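Histone-lysine N-methyltransferase, H3 lysine-9 specific SUVH6 (Arabidopsis thaliana, PDB 6A5M) catalyses the methylation of a specific lysine of histone H3, probably with S-adenosylmethionine as methyl donor. Local coordinates at residues D119-S124 / L226-V231; G241-D246 / I256-E261; L276-W281 / G384-D389; T293-E298 / P339-L344. The protein carries 1 engineered substitution. One frame throughout, in Å; residues are numbered along the deposited sequence.

Contact 1: D119-S124 / L226-V231; sequences DHLDNS and LSWVEV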
loop_
_atom_site.group_PDB
_atom_site.type_symbol
_atom_site.label_atom_id
_atom_site.label_comp_id
_atom_site.label_asym_id
_atom_site.label_seq_id
_atom_site.Cartn_x
_atom_site.Cartn_y
_atom_site.Cartn_z
ATOM N N ASP A 119 -3.814 24.261 0.976
ATOM C CA ASP A 119 -3.680 23.519 -0.270
ATOM C C ASP A 119 -3.466 24.419 -1.475
ATOM O O ASP A 119 -3.745 24.009 -2.596
ATOM C CB ASP A 119 -4.913 22.629 -0.512
ATOM C CG ASP A 119 -6.129 23.414 -0.992
ATOM O OD1 ASP A 119 -6.312 24.574 -0.562
ATOM O OD2 ASP A 119 -6.909 22.865 -1.804
ATOM N N HIS A 120 -2.990 25.641 -1.278
ATOM C CA HIS A 120 -2.765 26.460 -2.457
ATOM C C HIS A 120 -1.412 26.190 -3.061
ATOM O O HIS A 120 -0.406 26.138 -2.365
ATOM C CB HIS A 120 -2.895 27.946 -2.175
ATOM C CG HIS A 120 -3.514 28.689 -3.292
ATOM N ND1 HIS A 120 -3.218 30.012 -3.604
ATOM C CD2 HIS A 120 -4.475 28.343 -4.205
ATOM C CE1 HIS A 120 -3.904 30.412 -4.634
ATOM N NE2 HIS A 120 -4.707 29.391 -5.015
ATOM N N LEU A 121 -1.410 26.055 -4.379
ATOM C CA LEU A 121 -0.251 25.569 -5.116
ATOM C C LEU A 121 0.934 26.537 -5.143
ATOM O O LEU A 121 2.087 26.103 -5.204
ATOM C CB LEU A 121 -0.666 25.216 -6.553
ATOM C CG LEU A 121 -1.426 23.893 -6.712
ATOM C CD1 LEU A 121 -2.115 23.774 -8.075
ATOM C CD2 LEU A 121 -0.481 22.721 -6.496
ATOM N N ASP A 122 0.665 27.840 -5.099
ATOM C CA ASP A 122 1.754 28.807 -5.169
ATOM C C ASP A 122 2.347 29.094 -3.784
ATOM O O ASP A 122 3.246 29.915 -3.643
ATOM C CB ASP A 122 1.295 30.100 -5.868
ATOM C CG ASP A 122 0.161 30.810 -5.143
ATOM O OD1 ASP A 122 -0.342 30.291 -4.123
ATOM O OD2 ASP A 122 -0.238 31.900 -5.616
ATOM N N ASN A 123 1.869 28.394 -2.763
ATOM C CA ASN A 123 2.499 28.474 -1.446
ATOM C C ASN A 123 2.956 27.107 -0.945
ATOM O O ASN A 123 3.235 26.934 0.249
ATOM C CB ASN A 123 1.540 29.099 -0.434
ATOM C CG ASN A 123 1.717 30.597 -0.318
ATOM O OD1 ASN A 123 2.842 31.098 -0.210
ATOM N ND2 ASN A 123 0.608 31.328 -0.374
ATOM N N SER A 124 3.042 26.141 -1.858
ATOM C CA SER A 124 3.252 24.751 -1.466
ATOM C C SER A 124 4.593 24.515 -0.768
ATOM O O SER A 124 4.716 23.576 0.017
ATOM C CB SER A 124 3.106 23.817 -2.679
ATOM O OG SER A 124 4.122 24.007 -3.647
ATOM N N LEU A 226 5.804 17.320 -3.279
ATOM C CA LEU A 226 4.782 16.933 -2.311
ATOM C C LEU A 226 3.676 16.108 -2.967
ATOM O O LEU A 226 3.241 16.416 -4.080
ATOM C CB LEU A 226 4.176 18.168 -1.657
ATOM C CG LEU A 226 5.111 18.995 -0.793
ATOM C CD1 LEU A 226 4.552 20.395 -0.636
ATOM C CD2 LEU A 226 5.269 18.333 0.551
ATOM N N SER A 227 3.206 15.076 -2.276
ATOM C CA SER A 227 2.224 14.184 -2.880
ATOM C C SER A 227 0.881 14.876 -3.020
ATOM O O SER A 227 0.145 14.593 -3.967
ATOM C CB SER A 227 2.080 12.882 -2.080
ATOM O OG SER A 227 1.524 13.112 -0.803
ATOM N N TRP A 228 0.557 15.807 -2.120
ATOM C CA TRP A 228 -0.738 16.485 -2.247
ATOM C C TRP A 228 -0.739 17.428 -3.451
ATOM O O TRP A 228 -1.777 17.643 -4.084
ATOM C CB TRP A 228 -1.130 17.236 -0.958
ATOM C CG TRP A 228 -0.309 18.449 -0.579
ATOM C CD1 TRP A 228 0.715 18.497 0.332
ATOM C CD2 TRP A 228 -0.477 19.799 -1.060
ATOM N NE1 TRP A 228 1.200 19.784 0.436
ATOM C CE2 TRP A 228 0.489 20.601 -0.405
ATOM C CE3 TRP A 228 -1.343 20.404 -1.984
ATOM C CZ2 TRP A 228 0.617 21.972 -0.651
ATOM C CZ3 TRP A 228 -1.219 21.773 -2.219
ATOM C CH2 TRP A 228 -0.245 22.539 -1.558
ATOM N N VAL A 229 0.433 17.961 -3.778
ATOM C CA VAL A 229 0.595 18.811 -4.945
ATOM C C VAL A 229 0.384 17.999 -6.221
ATOM O O VAL A 229 -0.339 18.428 -7.134
ATOM C CB VAL A 229 1.987 19.482 -4.948
ATOM C CG1 VAL A 229 2.304 20.100 -6.308
ATOM C CG2 VAL A 229 2.056 20.533 -3.845
ATOM N N GLU A 230 0.995 16.817 -6.273
ATOM C CA GLU A 230 0.849 15.962 -7.440
ATOM C C GLU A 230 -0.599 15.500 -7.600
ATOM O O GLU A 230 -1.148 15.522 -8.701
ATOM C CB GLU A 230 1.799 14.770 -7.347
ATOM C CG GLU A 230 3.249 15.149 -7.608
ATOM C CD GLU A 230 3.421 15.850 -8.946
ATOM O OE1 GLU A 230 2.829 15.382 -9.944
ATOM O OE2 GLU A 230 4.130 16.878 -9.005
ATOM N N VAL A 231 -1.234 15.117 -6.502
ATOM C CA VAL A 231 -2.628 14.698 -6.581
ATOM C C VAL A 231 -3.498 15.852 -7.093
ATOM O O VAL A 231 -4.322 15.675 -8.016
ATOM C CB VAL A 231 -3.149 14.201 -5.217
ATOM C CG1 VAL A 231 -4.645 13.985 -5.268
ATOM C CG2 VAL A 231 -2.437 12.907 -4.824
#
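Trp228 drives the far end of its indole into the bend of the loop 119-124, and most of the touching atoms gather round that ring. Backbone carbonyls approach it first. Asp119 O stands 3.4 Å from Trp228 CZ3, reaching the ring obliquely, while His120 O comes to the edge, close to the ring plane, at 3.7 Å from Trp228 CH2. With chi1 at 68°, CG of Trp228 lies between its own N and carbonyl carbon, which carries the six-membered ring across to the loop. A third carbonyl meets a methyl: Leu226, the N-cap residue, sets CD1 3.3 Å from Ser124 O.

The second kind of contact is apolar. Ser124 uses its CB, which rests against both Trp228 CZ2 at 3.7 Å and Val229 CG2 at 3.6 Å. The same CG2 methyl lies over the centre of the indole face, which ties the two helix residues into one surface. Leu121 adds a methyl-to-methyl touch, CD2 to Val229 CG1 at 3.8 Å. No hydrogen bond crosses between the segments; van der Waals contacts join them.

In the fold, the contact links the loop between strands 105-114 and 126-130, within the SAD/SRA domain, to the start of helix 227-234. Beyond the two segments, Leu226 packs on Tyr196 of strand 190-205, and Trp228 meets Arg175 of strand 171-176 as well as the ring of Tyr117.

Contact 2: G241-D246 / I256-E261; sequences GLCKLD and ISAVNE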
loop_
_atom_site.group_PDB
_atom_site.type_symbol
_atom_site.label_atom_id
_atom_site.label_comp_id
_atom_site.label_asym_id
_atom_site.label_seq_id
_atom_site.Cartn_x
_atom_site.Cartn_y
_atom_site.Cartn_z
ATOM N N GLY A 241 0.273 15.445 -20.024
ATOM C CA GLY A 241 0.523 14.102 -20.519
ATOM C C GLY A 241 -0.696 13.204 -20.656
ATOM O O GLY A 241 -0.574 12.043 -21.048
ATOM N N LEU A 242 -1.873 13.732 -20.337
ATOM C CA LEU A 242 -3.088 12.926 -20.401
ATOM C C LEU A 242 -3.366 12.525 -21.833
ATOM O O LEU A 242 -3.647 13.373 -22.662
ATOM C CB LEU A 242 -4.282 13.693 -19.832
ATOM C CG LEU A 242 -5.612 12.950 -19.993
ATOM C CD1 LEU A 242 -5.566 11.590 -19.282
ATOM C CD2 LEU A 242 -6.768 13.812 -19.488
ATOM N N CYS A 243 -3.283 11.239 -22.146
ATOM C CA CYS A 243 -3.437 10.851 -23.545
ATOM C C CYS A 243 -4.575 9.856 -23.803
ATOM O O CYS A 243 -4.819 9.496 -24.958
ATOM C CB CYS A 243 -2.113 10.293 -24.092
ATOM S SG CYS A 243 -1.504 8.764 -23.331
ATOM N N LYS A 244 -5.279 9.427 -22.753
ATOM C CA LYS A 244 -6.492 8.621 -22.944
ATOM C C LYS A 244 -7.393 8.664 -21.715
ATOM O O LYS A 244 -6.924 8.598 -20.580
ATOM C CB LYS A 244 -6.134 7.174 -23.288
ATOM C CG LYS A 244 -7.265 6.381 -23.970
ATOM C CD LYS A 244 -6.700 5.413 -25.013
ATOM C CE LYS A 244 -7.582 4.172 -25.225
ATOM N NZ LYS A 244 -8.935 4.488 -25.771
ATOM N N LEU A 245 -8.696 8.782 -21.940
ATOM C CA LEU A 245 -9.645 8.880 -20.834
ATOM C C LEU A 245 -9.941 7.532 -20.192
ATOM O O LEU A 245 -10.147 7.449 -18.980
ATOM C CB LEU A 245 -10.956 9.511 -21.301
ATOM C CG LEU A 245 -10.898 11.018 -21.535
ATOM C CD1 LEU A 245 -12.286 11.564 -21.832
ATOM C CD2 LEU A 245 -10.280 11.709 -20.325
ATOM N N ASP A 246 -9.963 6.479 -21.004
ATOM C CA ASP A 246 -10.404 5.190 -20.507
ATOM C C ASP A 246 -9.930 4.031 -21.371
ATOM O O ASP A 246 -10.515 3.739 -22.409
ATOM C CB ASP A 246 -11.935 5.179 -20.405
ATOM C CG ASP A 246 -12.454 4.038 -19.552
ATOM O OD1 ASP A 246 -11.632 3.404 -18.853
ATOM O OD2 ASP A 246 -13.681 3.800 -19.553
ATOM N N ILE A 256 -10.292 4.144 -16.432
ATOM C CA ILE A 256 -8.864 4.081 -16.194
ATOM C C ILE A 256 -8.100 4.855 -17.262
ATOM O O ILE A 256 -7.998 4.428 -18.415
ATOM C CB ILE A 256 -8.376 2.640 -16.150
ATOM C CG1 ILE A 256 -9.125 1.888 -15.037
ATOM C CG2 ILE A 256 -6.860 2.619 -15.955
ATOM C CD1 ILE A 256 -8.771 0.404 -14.922
ATOM N N SER A 257 -7.556 5.998 -16.873
ATOM C CA SER A 257 -6.918 6.869 -17.842
ATOM C C SER A 257 -5.463 6.472 -18.062
ATOM O O SER A 257 -4.911 5.620 -17.343
ATOM C CB SER A 257 -7.027 8.334 -17.398
ATOM O OG SER A 257 -6.282 8.565 -16.213
ATOM N N ALA A 258 -4.855 7.092 -19.071
ATOM C CA ALA A 258 -3.472 6.843 -19.437
ATOM C C ALA A 258 -2.723 8.157 -19.503
ATOM O O ALA A 258 -3.199 9.109 -20.114
ATOM C CB ALA A 258 -3.393 6.116 -20.767
ATOM N N VAL A 259 -1.557 8.206 -18.866
ATOM C CA VAL A 259 -0.741 9.417 -18.811
ATOM C C VAL A 259 0.642 9.147 -19.388
ATOM O O VAL A 259 1.251 8.125 -19.105
ATOM C CB VAL A 259 -0.602 9.941 -17.364
ATOM C CG1 VAL A 259 0.292 11.174 -17.318
ATOM C CG2 VAL A 259 -1.972 10.250 -16.783
ATOM N N ASN A 260 1.130 10.060 -20.217
ATOM C CA ASN A 260 2.463 9.929 -20.770
ATOM C C ASN A 260 3.155 11.283 -20.805
ATOM O O ASN A 260 2.853 12.115 -21.656
ATOM C CB ASN A 260 2.414 9.319 -22.173
ATOM C CG ASN A 260 3.797 8.994 -22.719
ATOM O OD1 ASN A 260 4.818 9.386 -22.144
ATOM N ND2 ASN A 260 3.835 8.275 -23.839
ATOM N N GLU A 261 4.081 11.494 -19.872
ATOM C CA GLU A 261 4.872 12.726 -19.834
ATOM C C GLU A 261 6.277 12.481 -20.385
ATOM O O GLU A 261 7.146 13.335 -20.278
ATOM C CB GLU A 261 4.950 13.268 -18.408
ATOM C CG GLU A 261 3.602 13.314 -17.698
ATOM C CD GLU A 261 3.711 13.730 -16.233
ATOM O OE1 GLU A 261 3.180 13.000 -15.364
ATOM O OE2 GLU A 261 4.304 14.794 -15.945
#
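Between Gly241 and Lys244 on one side and Ala258 and Asn260 on the other, two short antiparallel strands pair with axes 4.8 Å apart and directions 136° apart, and a classic beta bulge shifts the register. The bulge shows in the bonding of Ala258 O, which takes Cys243 N at 2.9 Å and also, weakly, Lys244 N at 3.4 Å. Ala258 N returns a bond to Lys244 O at 3.0 Å. Further along, Asn260 N reaches Gly241 O at 2.7 Å, from above the carbonyl plane.

Among the side chains, Lys244 CB and Ala258 CB touch at 3.9 Å on one face of the sheet. Leu242, with CG anti to its N (chi1 175°), brings CD1 to 3.5 Å from Ala258 O. At the end where the connection 247-255 joins the strands, Asp246 OD1 accepts Ile256 N at 2.9 Å, the donor lying 48° out of the carboxylate plane, and also accepts Ser248 N, while OD2 takes Gly250 N.

Strand 242-244 is outermost in a six-stranded mixed sheet; strand 257-259 comes next and bonds through Ser257 and Val259 to strand 355-359, while Cys243 and Asn260 pack on Trp365 of strand 365-369.

Contact 3: L276-W281 / G384-D389; sequences LIYPDW and GELLED
A pre-SET loop runs along an edge strand of a small antiparallel sheet in the SET domain, and Leu386 of that strand is the residue on which Leu276, Tyr278, Pro279 and Trp281 converge. The two segments run in similar directions, 27° apart end to end, but no hydrogen bond passes between them; side chains bridge the gap.

Leu386 points toward the loop and extends alongside Tyr278 in the same sense. Its CD1 meets the phenol at the ring edge, near the plane, 3.6 Å from Tyr278 CD1. From another quarter the ring of Pro279 crosses it at about a right angle, CD to Leu386 CB 4.2 Å, and Leu276 CD2 touches Leu386 CD1, also at 4.2 Å. Leu276 turns its other methyl to the backbone: CG, anti to the backbone N (chi1 -153°), directs CD1 to within 3.1 Å of Gly384 O.

At the exposed end, Trp281 and Glu388 overlap while extending in opposing senses. Glu388 CG lies over one face of the indole, 4.2 Å from the centroid of the six-membered ring of Trp281, in a CH-pi contact. The carboxylate is nearly perpendicular to the ring, at 88°. Leu386 O approaches the indole edge, 4.0 Å from Trp281 CZ2.

Strand 385-387 gives its backbone to strand 440-442, through Glu385 with Asp442 and Leu387 with Thr440, and Tyr278 also meets the ring of His470. A pre-SET segment packed against the SET core is known from SUV39-type lysine methyltransferases.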
loop_
_atom_site.group_PDB
_atom_site.type_symbol
_atom_site.label_atom_id
_atom_site.label_comp_id
_atom_site.label_asym_id
_atom_site.label_seq_id
_atom_site.Cartn_x
_atom_site.Cartn_y
_atom_site.Cartn_z
ATOM N N LEU A 276 -12.656 -12.473 -15.663
ATOM C CA LEU A 276 -12.072 -13.658 -16.251
ATOM C C LEU A 276 -13.165 -14.535 -16.844
ATOM O O LEU A 276 -14.143 -14.873 -16.171
ATOM C CB LEU A 276 -11.275 -14.443 -15.217
ATOM C CG LEU A 276 -10.153 -15.263 -15.850
ATOM C CD1 LEU A 276 -8.947 -14.386 -16.088
ATOM C CD2 LEU A 276 -9.806 -16.443 -14.982
ATOM N N ILE A 277 -12.987 -14.892 -18.110
ATOM C CA ILE A 277 -13.943 -15.716 -18.831
ATOM C C ILE A 277 -13.340 -17.090 -19.090
ATOM O O ILE A 277 -12.258 -17.195 -19.680
ATOM C CB ILE A 277 -14.341 -15.069 -20.170
ATOM C CG1 ILE A 277 -14.763 -13.610 -19.951
ATOM C CG2 ILE A 277 -15.410 -15.901 -20.877
ATOM C CD1 ILE A 277 -16.114 -13.439 -19.280
ATOM N N TYR A 278 -14.032 -18.138 -18.652
ATOM C CA TYR A 278 -13.506 -19.499 -18.753
ATOM C C TYR A 278 -13.870 -20.155 -20.068
ATOM O O TYR A 278 -15.040 -20.187 -20.439
ATOM C CB TYR A 278 -14.023 -20.360 -17.595
ATOM C CG TYR A 278 -13.614 -19.835 -16.248
ATOM C CD1 TYR A 278 -12.330 -20.037 -15.775
ATOM C CD2 TYR A 278 -14.501 -19.125 -15.453
ATOM C CE1 TYR A 278 -11.937 -19.551 -14.551
ATOM C CE2 TYR A 278 -14.113 -18.632 -14.220
ATOM C CZ TYR A 278 -12.829 -18.854 -13.781
ATOM O OH TYR A 278 -12.413 -18.379 -12.564
ATOM N N PRO A 279 -12.871 -20.705 -20.775
ATOM C CA PRO A 279 -13.184 -21.494 -21.978
ATOM C C PRO A 279 -14.042 -22.717 -21.622
ATOM O O PRO A 279 -14.174 -23.040 -20.443
ATOM C CB PRO A 279 -11.803 -21.915 -22.504
ATOM C CG PRO A 279 -10.831 -21.011 -21.855
ATOM C CD PRO A 279 -11.426 -20.635 -20.517
ATOM N N ASP A 280 -14.623 -23.384 -22.614
ATOM C CA ASP A 280 -15.533 -24.492 -22.319
ATOM C C ASP A 280 -14.804 -25.672 -21.654
ATOM O O ASP A 280 -15.406 -26.422 -20.887
ATOM C CB ASP A 280 -16.258 -24.947 -23.588
ATOM C CG ASP A 280 -15.361 -24.933 -24.812
ATOM O OD1 ASP A 280 -14.227 -25.458 -24.736
ATOM O OD2 ASP A 280 -15.795 -24.394 -25.854
ATOM N N TRP A 281 -13.507 -25.817 -21.914
ATOM C CA TRP A 281 -12.742 -26.906 -21.312
ATOM C C TRP A 281 -12.599 -26.738 -19.791
ATOM O O TRP A 281 -12.252 -27.689 -19.092
ATOM C CB TRP A 281 -11.360 -27.045 -21.978
ATOM C CG TRP A 281 -10.373 -25.935 -21.711
ATOM C CD1 TRP A 281 -10.083 -24.876 -22.528
ATOM C CD2 TRP A 281 -9.521 -25.798 -20.562
ATOM N NE1 TRP A 281 -9.119 -24.081 -21.948
ATOM C CE2 TRP A 281 -8.760 -24.624 -20.744
ATOM C CE3 TRP A 281 -9.336 -26.550 -19.395
ATOM C CZ2 TRP A 281 -7.833 -24.184 -19.799
ATOM C CZ3 TRP A 281 -8.416 -26.110 -18.463
ATOM C CH2 TRP A 281 -7.677 -24.939 -18.669
ATOM N N GLY A 384 -7.107 -12.553 -18.067
ATOM C CA GLY A 384 -6.676 -12.900 -19.403
ATOM C C GLY A 384 -7.299 -14.218 -19.798
ATOM O O GLY A 384 -8.213 -14.696 -19.124
ATOM N N GLU A 385 -6.811 -14.800 -20.889
ATOM C CA GLU A 385 -7.324 -16.071 -21.367
ATOM C C GLU A 385 -6.605 -17.218 -20.688
ATOM O O GLU A 385 -5.377 -17.267 -20.669
ATOM C CB GLU A 385 -7.167 -16.181 -22.885
ATOM C CG GLU A 385 -7.799 -15.045 -23.667
ATOM C CD GLU A 385 -7.880 -15.344 -25.150
ATOM O OE1 GLU A 385 -8.732 -16.176 -25.534
ATOM O OE2 GLU A 385 -7.086 -14.761 -25.927
ATOM N N LEU A 386 -7.365 -18.142 -20.125
ATOM C CA LEU A 386 -6.774 -19.284 -19.449
ATOM C C LEU A 386 -6.243 -20.328 -20.435
ATOM O O LEU A 386 -6.915 -20.689 -21.403
ATOM C CB LEU A 386 -7.798 -19.936 -18.527
ATOM C CG LEU A 386 -7.697 -19.613 -17.043
ATOM C CD1 LEU A 386 -8.807 -20.339 -16.322
ATOM C CD2 LEU A 386 -6.334 -20.014 -16.505
ATOM N N LEU A 387 -5.032 -20.793 -20.237
ATOM C CA LEU A 387 -4.505 -21.905 -20.996
ATOM C C LEU A 387 -3.617 -22.841 -20.212
ATOM O O LEU A 387 -2.929 -22.440 -19.321
ATOM C CB LEU A 387 -3.766 -21.469 -22.247
ATOM C CG LEU A 387 -2.857 -20.271 -22.249
ATOM C CD1 LEU A 387 -1.423 -20.701 -22.186
ATOM C CD2 LEU A 387 -3.116 -19.477 -23.499
ATOM N N GLU A 388 -3.631 -24.099 -20.617
ATOM C CA GLU A 388 -2.809 -25.145 -20.050
ATOM C C GLU A 388 -1.372 -24.921 -20.426
ATOM O O GLU A 388 -1.089 -24.318 -21.429
ATOM C CB GLU A 388 -3.234 -26.506 -20.582
ATOM C CG GLU A 388 -4.714 -26.850 -20.502
ATOM C CD GLU A 388 -4.973 -28.354 -20.665
ATOM O OE1 GLU A 388 -6.047 -28.869 -20.286
ATOM O OE2 GLU A 388 -4.079 -29.043 -21.180
ATOM N N ASP A 389 -0.466 -25.454 -19.626
ATOM C CA ASP A 389 0.964 -25.196 -19.717
ATOM C C ASP A 389 1.560 -25.595 -21.036
ATOM O O ASP A 389 2.377 -24.891 -21.618
ATOM C CB ASP A 389 1.630 -26.125 -18.729
ATOM C CG ASP A 389 3.087 -25.757 -18.495
ATOM O OD1 ASP A 389 3.475 -24.635 -18.890
ATOM O OD2 ASP A 389 3.836 -26.585 -17.924
#

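Contact 4: T293-E298 / P339-L344; sequences TTRCTE and PSSCYL. With ZN (zinc ion), chain C; ZN (zinc ion), chain D.
Cys296 and Cys342 form the tight, buried part of this contact, where both thiolates bind the same zinc ion, at 2.5 Å from Cys296 SG and 2.3 Å from Cys342 SG. Cys296 SG also binds a second zinc ion, at 2.1 Å, and so bridges the two metals. The sulfur of Cys342 has further duties: it accepts Cys296 N at 3.3 Å and Leu344 N, both nearly straight (159° and 161°). These two N-H groups would probably temper the negative charge on the thiolate. Close by, Cys296 O meets the edge of the Tyr343 ring, 3.2 Å from CD2.

Arg295 leads outward from here. Extended from CG to NE, it places CD over one face of the Tyr343 ring, 4.1 Å from its centroid, in a CH-pi contact. The guanidinium stands 82° from the ring plane and turns an edge to it, with NH2 3.3 Å from Tyr343 CE1. The looser side is this outer end: Arg295 NE makes only a weak, bent bond to OG of the exposed Ser341, at 3.1 Å.

Cys332 and Cys338 complete the shared site, and Cys290, Cys292 and Cys304 the second, as expected for the cysteine-rich zinc cluster of a pre-SET motif. The segment 293-298 lies in the loop between strand 271-272 and helix 305-309, and the turn 339-342 in the one between strands 329-330 and 355-359.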
loop_
_atom_site.group_PDB
_atom_site.type_symbol
_atom_site.label_atom_id
_atom_site.label_comp_id
_atom_site.label_asym_id
_atom_site.label_seq_id
_atom_site.Cartn_x
_atom_site.Cartn_y
_atom_site.Cartn_z
ATOM N N THR A 293 -27.920 -16.169 5.841
ATOM C CA THR A 293 -28.797 -15.208 5.182
ATOM C C THR A 293 -28.250 -13.788 5.272
ATOM O O THR A 293 -28.776 -12.863 4.654
ATOM C CB THR A 293 -30.206 -15.231 5.773
ATOM O OG1 THR A 293 -31.063 -14.418 4.962
ATOM C CG2 THR A 293 -30.194 -14.702 7.201
ATOM N N THR A 294 -27.192 -13.619 6.052
ATOM C CA THR A 294 -26.556 -12.321 6.167
ATOM C C THR A 294 -25.041 -12.449 6.063
ATOM O O THR A 294 -24.537 -13.537 5.801
ATOM C CB THR A 294 -26.909 -11.646 7.477
ATOM O OG1 THR A 294 -26.339 -10.335 7.478
ATOM C CG2 THR A 294 -26.357 -12.455 8.649
ATOM N N ARG A 295 -24.324 -11.348 6.274
ATOM C CA ARG A 295 -22.862 -11.361 6.186
ATOM C C ARG A 295 -22.248 -12.484 7.009
ATOM O O ARG A 295 -22.559 -12.640 8.194
ATOM C CB ARG A 295 -22.258 -10.028 6.645
ATOM C CG ARG A 295 -22.861 -8.784 6.038
ATOM C CD ARG A 295 -22.088 -7.574 6.509
ATOM N NE ARG A 295 -22.492 -6.350 5.825
ATOM C CZ ARG A 295 -21.798 -5.214 5.846
ATOM N NH1 ARG A 295 -22.250 -4.146 5.200
ATOM N NH2 ARG A 295 -20.650 -5.143 6.509
ATOM N N CYS A 296 -21.379 -13.263 6.374
ATOM C CA CYS A 296 -20.709 -14.355 7.066
ATOM C C CYS A 296 -19.664 -13.834 8.018
ATOM O O CYS A 296 -18.882 -12.949 7.674
ATOM C CB CYS A 296 -20.058 -15.321 6.084
ATOM S SG CYS A 296 -21.246 -16.103 5.034
ATOM N N THR A 297 -19.706 -14.394 9.212
ATOM C CA THR A 297 -18.771 -14.112 10.266
ATOM C C THR A 297 -18.616 -15.307 11.194
ATOM O O THR A 297 -19.515 -16.104 11.317
ATOM C CB THR A 297 -19.200 -12.858 11.032
ATOM O OG1 THR A 297 -18.591 -12.844 12.313
ATOM C CG2 THR A 297 -20.668 -12.827 11.227
ATOM N N GLU A 298 -17.479 -15.411 11.863
ATOM C CA GLU A 298 -17.228 -16.421 12.890
ATOM C C GLU A 298 -18.185 -16.277 14.086
ATOM O O GLU A 298 -18.598 -17.238 14.694
ATOM C CB GLU A 298 -15.770 -16.369 13.356
ATOM C CG GLU A 298 -15.135 -17.720 13.625
ATOM C CD GLU A 298 -13.686 -17.658 14.078
ATOM O OE1 GLU A 298 -12.883 -16.975 13.435
ATOM O OE2 GLU A 298 -13.333 -18.310 15.075
ATOM N N PRO A 339 -25.604 -11.837 1.288
ATOM C CA PRO A 339 -25.744 -10.574 0.558
ATOM C C PRO A 339 -24.404 -10.173 -0.059
ATOM O O PRO A 339 -23.371 -10.729 0.321
ATOM C CB PRO A 339 -26.167 -9.590 1.642
ATOM C CG PRO A 339 -25.534 -10.127 2.872
ATOM C CD PRO A 339 -25.614 -11.626 2.744
ATOM N N SER A 340 -24.422 -9.227 -0.992
ATOM C CA SER A 340 -23.206 -8.768 -1.654
ATOM C C SER A 340 -22.144 -8.263 -0.660
ATOM O O SER A 340 -20.944 -8.361 -0.921
ATOM C CB SER A 340 -23.566 -7.670 -2.668
ATOM O OG SER A 340 -22.470 -6.808 -2.937
ATOM N N SER A 341 -22.586 -7.741 0.481
ATOM C CA SER A 341 -21.675 -7.113 1.430
ATOM C C SER A 341 -21.128 -8.089 2.470
ATOM O O SER A 341 -20.521 -7.668 3.456
ATOM C CB SER A 341 -22.364 -5.945 2.138
ATOM O OG SER A 341 -23.475 -6.387 2.893
ATOM N N CYS A 342 -21.342 -9.384 2.254
ATOM C CA CYS A 342 -20.697 -10.403 3.083
ATOM C C CYS A 342 -19.190 -10.154 3.196
ATOM O O CYS A 342 -18.553 -9.692 2.242
ATOM C CB CYS A 342 -20.950 -11.801 2.514
ATOM S SG CYS A 342 -20.011 -13.102 3.352
ATOM N N TYR A 343 -18.626 -10.450 4.367
ATOM C CA TYR A 343 -17.214 -10.163 4.635
ATOM C C TYR A 343 -16.292 -11.076 3.826
ATOM O O TYR A 343 -15.095 -10.798 3.672
ATOM C CB TYR A 343 -16.905 -10.302 6.129
ATOM C CG TYR A 343 -17.641 -9.316 7.021
ATOM C CD1 TYR A 343 -17.493 -7.939 6.845
ATOM C CD2 TYR A 343 -18.470 -9.758 8.043
ATOM C CE1 TYR A 343 -18.159 -7.033 7.657
ATOM C CE2 TYR A 343 -19.143 -8.857 8.871
ATOM C CZ TYR A 343 -18.982 -7.499 8.669
ATOM O OH TYR A 343 -19.639 -6.603 9.480
ATOM N N LEU A 344 -16.864 -12.170 3.326
ATOM C CA LEU A 344 -16.161 -13.118 2.482
ATOM C C LEU A 344 -16.401 -12.804 1.018
ATOM O O LEU A 344 -16.196 -13.651 0.169
ATOM C CB LEU A 344 -16.618 -14.552 2.773
ATOM C CG LEU A 344 -16.011 -15.226 3.997
ATOM C CD1 LEU A 344 -16.083 -16.729 3.862
ATOM C CD2 LEU A 344 -14.574 -14.789 4.144
HETATM ZN ZN ZN C . -20.936 -15.166 2.738
HETATM ZN ZN ZN D . -21.612 -18.194 5.205
#

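Overall arrangement
Contacts 1 and 2 are close in chain and space: their centres are 21 Å apart and their nearest atoms about 6 Å, and strand 242-244 follows helix 227-234. Contact 1 involves a loop of the SAD/SRA domain, whereas segment 256-261 of contact 2 lies in the pre-SET range. Contacts 2 and 3 come within about 10 and 11 Å of bound S-adenosylmethionine, measured from the side chain of Asn260 and from Gly384, though their own centres are 30 Å apart. Contact 4, the zinc-bound part, falls within the chain excursion between the two segments of contact 3, yet its centre is 29 Å from contact 3 and 41 Å from contact 1.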